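Local coordinates for protein pullulanase (Klebsiella oxytoca, PDB 2YOC) that hydrolyses the alpha-1,6-glucosidic linkages of pullulan and related alpha-glucans, and is a substrate of a type 2 secretion system, at residues A343-A348 with E377-V382; T365-H370 with S606-I611. All blocks are in the same frame, centred on the assembly; numbering follows the deposited sequence.

Contact 1 (A343-A348 with E377-V382). With SO4 (sulfate ion), chain O.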
loop_
_atom_site.group_PDB
_atom_site.type_symbol
_atom_site.label_atom_id
_atom_site.label_comp_id
_atom_site.label_asym_id
_atom_site.label_seq_id
_atom_site.Cartn_x
_atom_site.Cartn_y
_atom_site.Cartn_z
ATOM N N ALA B 343 -61.466 28.510 0.900
ATOM C CA ALA B 343 -62.280 27.439 0.329
ATOM C C ALA B 343 -61.457 26.160 0.144
ATOM O O ALA B 343 -60.227 26.203 -0.077
ATOM C CB ALA B 343 -62.883 27.855 -1.011
ATOM N N PHE B 344 -62.160 25.019 0.254
ATOM C CA PHE B 344 -61.584 23.706 0.070
ATOM C C PHE B 344 -61.721 23.328 -1.386
ATOM O O PHE B 344 -62.634 23.799 -2.062
ATOM C CB PHE B 344 -62.231 22.684 1.009
ATOM C CG PHE B 344 -61.861 22.899 2.456
ATOM C CD1 PHE B 344 -60.602 22.542 2.929
ATOM C CD2 PHE B 344 -62.780 23.426 3.351
ATOM C CE1 PHE B 344 -60.264 22.737 4.267
ATOM C CE2 PHE B 344 -62.454 23.588 4.697
ATOM C CZ PHE B 344 -61.192 23.262 5.142
ATOM N N TYR B 345 -60.792 22.523 -1.889
ATOM C CA TYR B 345 -60.812 22.135 -3.289
ATOM C C TYR B 345 -60.023 20.884 -3.544
ATOM O O TYR B 345 -59.142 20.494 -2.755
ATOM C CB TYR B 345 -60.281 23.288 -4.194
ATOM C CG TYR B 345 -58.787 23.497 -4.130
ATOM C CD1 TYR B 345 -58.202 24.146 -3.049
ATOM C CD2 TYR B 345 -57.954 23.072 -5.168
ATOM C CE1 TYR B 345 -56.825 24.346 -2.987
ATOM C CE2 TYR B 345 -56.571 23.244 -5.109
ATOM C CZ TYR B 345 -56.009 23.873 -4.011
ATOM O OH TYR B 345 -54.642 24.032 -3.926
ATOM N N ARG B 346 -60.303 20.300 -4.706
ATOM C CA ARG B 346 -59.614 19.162 -5.281
ATOM C C ARG B 346 -59.749 19.330 -6.788
ATOM O O ARG B 346 -60.656 20.028 -7.247
ATOM C CB ARG B 346 -60.278 17.854 -4.840
ATOM C CG ARG B 346 -60.073 17.517 -3.375
ATOM C CD ARG B 346 -60.359 16.077 -3.097
ATOM N NE ARG B 346 -61.763 15.749 -3.324
ATOM C CZ ARG B 346 -62.518 15.093 -2.458
ATOM N NH1 ARG B 346 -62.019 14.706 -1.291
ATOM N NH2 ARG B 346 -63.776 14.803 -2.757
ATOM N N TYR B 347 -58.858 18.709 -7.549
ATOM C CA TYR B 347 -58.913 18.726 -9.007
ATOM C C TYR B 347 -59.568 17.453 -9.431
ATOM O O TYR B 347 -59.137 16.389 -8.999
ATOM C CB TYR B 347 -57.502 18.794 -9.636
ATOM C CG TYR B 347 -56.763 20.065 -9.307
ATOM C CD1 TYR B 347 -57.279 21.305 -9.665
ATOM C CD2 TYR B 347 -55.570 20.034 -8.589
ATOM C CE1 TYR B 347 -56.623 22.483 -9.330
ATOM C CE2 TYR B 347 -54.899 21.209 -8.254
ATOM C CZ TYR B 347 -55.422 22.431 -8.645
ATOM O OH TYR B 347 -54.781 23.603 -8.344
ATOM N N ALA B 348 -60.620 17.548 -10.254
ATOM C CA ALA B 348 -61.299 16.373 -10.785
ATOM C C ALA B 348 -60.613 16.027 -12.109
ATOM O O ALA B 348 -60.712 16.783 -13.093
ATOM C CB ALA B 348 -62.759 16.662 -11.001
ATOM N N GLU B 377 -57.576 15.297 3.214
ATOM C CA GLU B 377 -58.615 14.873 2.266
ATOM C C GLU B 377 -58.891 15.912 1.192
ATOM O O GLU B 377 -59.212 15.539 0.056
ATOM C CB GLU B 377 -59.922 14.515 2.976
ATOM C CG GLU B 377 -59.815 13.335 3.921
ATOM C CD GLU B 377 -61.078 13.059 4.714
ATOM O OE1 GLU B 377 -61.972 13.938 4.736
ATOM O OE2 GLU B 377 -61.168 11.969 5.326
ATOM N N TYR B 378 -58.816 17.210 1.562
ATOM C CA TYR B 378 -59.059 18.338 0.656
ATOM C C TYR B 378 -57.963 19.377 0.810
ATOM O O TYR B 378 -57.524 19.667 1.935
ATOM C CB TYR B 378 -60.410 19.025 0.940
ATOM C CG TYR B 378 -61.630 18.133 0.883
ATOM C CD1 TYR B 378 -61.994 17.345 1.974
ATOM C CD2 TYR B 378 -62.482 18.156 -0.218
ATOM C CE1 TYR B 378 -63.131 16.540 1.937
ATOM C CE2 TYR B 378 -63.654 17.400 -0.243
ATOM C CZ TYR B 378 -63.970 16.581 0.831
ATOM O OH TYR B 378 -65.108 15.798 0.793
ATOM N N SER B 379 -57.558 19.984 -0.319
ATOM C CA SER B 379 -56.598 21.090 -0.293
ATOM C C SER B 379 -57.412 22.360 0.104
ATOM O O SER B 379 -58.629 22.408 -0.110
ATOM C CB SER B 379 -55.967 21.287 -1.666
ATOM O OG SER B 379 -55.366 20.121 -2.190
ATOM N N GLN B 380 -56.755 23.350 0.703
ATOM C CA GLN B 380 -57.390 24.605 1.069
ATOM C C GLN B 380 -56.697 25.780 0.372
ATOM O O GLN B 380 -55.470 25.802 0.294
ATOM C CB GLN B 380 -57.318 24.805 2.583
ATOM C CG GLN B 380 -58.403 25.743 3.102
ATOM C CD GLN B 380 -58.239 26.089 4.557
ATOM O OE1 GLN B 380 -57.252 25.724 5.216
ATOM N NE2 GLN B 380 -59.183 26.849 5.075
ATOM N N VAL B 381 -57.471 26.760 -0.116
ATOM C CA VAL B 381 -56.926 27.987 -0.710
ATOM C C VAL B 381 -56.400 28.801 0.473
ATOM O O VAL B 381 -57.143 29.052 1.421
ATOM C CB VAL B 381 -57.971 28.801 -1.532
ATOM C CG1 VAL B 381 -57.417 30.170 -1.910
ATOM C CG2 VAL B 381 -58.423 28.042 -2.773
ATOM N N VAL B 382 -55.118 29.190 0.425
ATOM C CA VAL B 382 -54.473 29.945 1.492
ATOM C C VAL B 382 -53.513 31.030 1.004
ATOM O O VAL B 382 -53.008 30.975 -0.118
ATOM C CB VAL B 382 -53.812 28.989 2.513
ATOM C CG1 VAL B 382 -52.391 28.606 2.107
ATOM C CG2 VAL B 382 -53.832 29.579 3.913
HETATM S S SO4 O . -59.660 28.504 8.819
HETATM O O1 SO4 O . -59.696 27.146 8.223
HETATM O O2 SO4 O . -58.849 29.388 7.959
HETATM O O3 SO4 O . -59.016 28.452 10.160
HETATM O O4 SO4 O . -61.029 29.051 8.945
#
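F344 and Y345 pair with Q380 and S379 as a short antiparallel bridge between strands 344-353 and 379-380, in the antiparallel sheet of the carbohydrate-binding module 48 beta sandwich. Y345 and S379 form the hydrogen-bonded pair: Y345 N gives to S379 O at 2.8 Å, and S379 N returns a bond to Y345 O at 3.0 Å. Two residues along, beyond the non-hydrogen-bonded pair F344/Q380 (CA atoms 4.4 Å apart), V381 N gives to A343 O at 2.8 Å in an almost straight bond (172°).

The side chains of Y345 and S379 share one face of the sheet. There S379 CB sits over the ring of Y345, 3.7 Å from its centroid, in a CH-pi contact; serine suits the place because its slim CB meets the ring while OG bonds to D366 N. The tyrosine CG lies between its own backbone N and carbonyl carbon (chi1 74°), which swings the ring back over S379, while V381 CG2 packs against CD1 of Y345. On the other face Q380 CG lies off-centre against the ring of F344. The extended glutamine holds NE2 to G342 O and also, at 3.2 Å, to O1 of a sulfate, probably from the crystallisation liquor, which T566 OG1 binds too.

At the far end R346 lays its guanidinium flat on Y378, centres 4.0 Å and planes 14° apart. Arginine suits this place because its flat cation can stack on a ring and still donate at its edge: NH1 bonds to E377 O in the guanidinium plane, though from above the carbonyl plane.

Second-shell partners fix these groups. E363 forms a salt bridge with R346 NE, S371 OG bonds to Q380 OE1, and the Y345 hydroxyl bonds to D366 OD2.

Contact 2 (T365-H370 with S606-I611)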
loop_
_atom_site.group_PDB
_atom_site.type_symbol
_atom_site.label_atom_id
_atom_site.label_comp_id
_atom_site.label_asym_id
_atom_site.label_seq_id
_atom_site.Cartn_x
_atom_site.Cartn_y
_atom_site.Cartn_z
ATOM N N THR B 365 -56.030 15.859 -4.500
ATOM C CA THR B 365 -55.594 17.073 -3.804
ATOM C C THR B 365 -54.433 17.703 -4.599
ATOM O O THR B 365 -53.856 17.043 -5.467
ATOM C CB THR B 365 -55.222 16.778 -2.336
ATOM O OG1 THR B 365 -54.450 15.573 -2.244
ATOM C CG2 THR B 365 -56.433 16.704 -1.441
ATOM N N ASP B 366 -54.103 18.968 -4.328
ATOM C CA ASP B 366 -53.036 19.660 -5.046
ATOM C C ASP B 366 -51.665 19.195 -4.556
ATOM O O ASP B 366 -51.432 19.228 -3.342
ATOM C CB ASP B 366 -53.151 21.176 -4.792
ATOM C CG ASP B 366 -52.644 22.099 -5.886
ATOM O OD1 ASP B 366 -51.578 21.804 -6.480
ATOM O OD2 ASP B 366 -53.288 23.131 -6.121
ATOM N N PRO B 367 -50.709 18.855 -5.448
ATOM C CA PRO B 367 -49.345 18.565 -4.962
ATOM C C PRO B 367 -48.684 19.837 -4.389
ATOM O O PRO B 367 -47.789 19.773 -3.542
ATOM C CB PRO B 367 -48.593 18.109 -6.217
ATOM C CG PRO B 367 -49.541 18.150 -7.329
ATOM C CD PRO B 367 -50.790 18.835 -6.921
ATOM N N TYR B 368 -49.139 20.999 -4.881
ATOM C CA TYR B 368 -48.708 22.329 -4.494
ATOM C C TYR B 368 -49.594 22.928 -3.392
ATOM O O TYR B 368 -49.519 24.138 -3.152
ATOM C CB TYR B 368 -48.678 23.233 -5.733
ATOM C CG TYR B 368 -47.383 23.161 -6.501
ATOM C CD1 TYR B 368 -47.093 22.074 -7.319
ATOM C CD2 TYR B 368 -46.444 24.185 -6.414
ATOM C CE1 TYR B 368 -45.902 22.013 -8.048
ATOM C CE2 TYR B 368 -45.244 24.129 -7.120
ATOM C CZ TYR B 368 -44.968 23.034 -7.931
ATOM O OH TYR B 368 -43.781 22.990 -8.639
ATOM N N ALA B 369 -50.419 22.089 -2.714
ATOM C CA ALA B 369 -51.286 22.525 -1.602
ATOM C C ALA B 369 -50.425 23.157 -0.531
ATOM O O ALA B 369 -49.319 22.661 -0.279
ATOM C CB ALA B 369 -52.031 21.331 -1.003
ATOM N N HIS B 370 -50.891 24.254 0.070
ATOM C CA HIS B 370 -50.136 24.931 1.134
ATOM C C HIS B 370 -50.859 24.883 2.469
ATOM O O HIS B 370 -50.256 25.201 3.491
ATOM C CB HIS B 370 -49.711 26.364 0.741
ATOM C CG HIS B 370 -48.720 26.426 -0.377
ATOM N ND1 HIS B 370 -47.694 25.500 -0.488
ATOM C CD2 HIS B 370 -48.624 27.311 -1.400
ATOM C CE1 HIS B 370 -47.034 25.829 -1.592
ATOM N NE2 HIS B 370 -47.549 26.920 -2.169
ATOM N N SER B 606 -51.660 8.404 -2.930
ATOM C CA SER B 606 -51.050 8.699 -4.222
ATOM C C SER B 606 -51.658 10.043 -4.672
ATOM O O SER B 606 -52.898 10.176 -4.777
ATOM C CB SER B 606 -51.358 7.610 -5.242
ATOM O OG SER B 606 -50.906 8.012 -6.526
ATOM N N VAL B 607 -50.802 11.070 -4.827
ATOM C CA VAL B 607 -51.264 12.393 -5.257
ATOM C C VAL B 607 -50.599 12.671 -6.609
ATOM O O VAL B 607 -51.278 12.719 -7.637
ATOM C CB VAL B 607 -51.048 13.513 -4.189
ATOM C CG1 VAL B 607 -51.666 14.827 -4.642
ATOM C CG2 VAL B 607 -51.599 13.117 -2.814
ATOM N N LEU B 608 -49.272 12.703 -6.618
ATOM C CA LEU B 608 -48.462 12.942 -7.816
ATOM C C LEU B 608 -48.680 11.931 -8.949
ATOM O O LEU B 608 -48.772 12.337 -10.111
ATOM C CB LEU B 608 -46.968 13.045 -7.462
ATOM C CG LEU B 608 -46.561 14.276 -6.689
ATOM C CD1 LEU B 608 -45.188 14.117 -6.131
ATOM C CD2 LEU B 608 -46.691 15.532 -7.552
ATOM N N ASP B 609 -48.762 10.622 -8.620
ATOM C CA ASP B 609 -48.959 9.613 -9.657
ATOM C C ASP B 609 -50.410 9.522 -10.180
ATOM O O ASP B 609 -50.658 8.881 -11.205
ATOM C CB ASP B 609 -48.373 8.251 -9.260
ATOM C CG ASP B 609 -48.089 7.353 -10.459
ATOM O OD1 ASP B 609 -47.369 7.808 -11.399
ATOM O OD2 ASP B 609 -48.629 6.214 -10.492
ATOM N N LYS B 610 -51.359 10.181 -9.501
ATOM C CA LYS B 610 -52.728 10.222 -9.983
ATOM C C LYS B 610 -52.856 11.366 -11.001
ATOM O O LYS B 610 -53.648 11.250 -11.938
ATOM C CB LYS B 610 -53.725 10.424 -8.839
ATOM C CG LYS B 610 -54.019 9.185 -8.012
ATOM C CD LYS B 610 -55.304 9.441 -7.272
ATOM C CE LYS B 610 -55.629 8.412 -6.225
ATOM N NZ LYS B 610 -55.396 8.952 -4.860
ATOM N N ILE B 611 -52.059 12.467 -10.820
ATOM C CA ILE B 611 -52.086 13.661 -11.690
ATOM C C ILE B 611 -51.294 13.498 -12.988
ATOM O O ILE B 611 -51.828 13.766 -14.073
ATOM C CB ILE B 611 -51.794 14.991 -10.944
ATOM C CG1 ILE B 611 -52.666 15.111 -9.687
ATOM C CG2 ILE B 611 -52.056 16.168 -11.848
ATOM C CD1 ILE B 611 -52.164 16.063 -8.659
#
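P367 lays its ring against two branched side chains, those of L608 and I611, where a type I beta turn (D366 to A369) in the module 48 domain meets the short helix 608-611. The packing is mostly apolar, and no hydrogen bond crosses between the segments. CB of P367 rests 3.5 Å from CD2 of L608, the two side chains passing at a slant. The ring's other flank, at CD, meets CD1 of I611 at the same 3.5 Å, and CG of P367, between the two flanks, touches both of these methyls.

V607, just before the helix, faces T365, the residue just before the turn. Its CG1, anti to the backbone N (chi1 -175°), is directed at T365, where it lies close to the carbonyl O and 3.7 Å from OG1. Beta-branched valine presents both methyls to this hydroxyl, since CG2 is 3.8 Å from OG1. The polar need of the threonine is met elsewhere, through a bond between OG1 and H551 NE2.

Further out, L608 also packs on F642 and L645 of helix 640-655, and V364 backs both V607 and I611, so the apolar patch continues past the two segments. Proline fits the second position of the turn because its fixed phi already matches a type I turn. Aspartate suits the first, where its two carboxylate oxygens have separate tasks. OD2 bonds to the hydroxyl of Y347, while OD1 accepts from the backbone two residues on in an Asx turn: Y368 N reaches D366 OD1 at 3.0 Å, from above the carboxylate plane.

Contacts 1 and 2 lie with their centres about 11 Å apart and interleave along the chain: 343-348, then 365-370, then 377-382, and much later 606-611. The first three belong to one local region, with 344-353 and 379-380 paired in the same antiparallel sheet and 365-370 in the loop between strands 358-364 and 371-372. The two contacts touch directly: besides the bonds of D366, T365 packs against strand 379-380, its CB 3.3 Å from S379 OG. Segment 606-611 follows strand 586-591 of the parallel barrel. The turn at 366-369 is thus one of the places where the module 48 sheet abuts the barrel region.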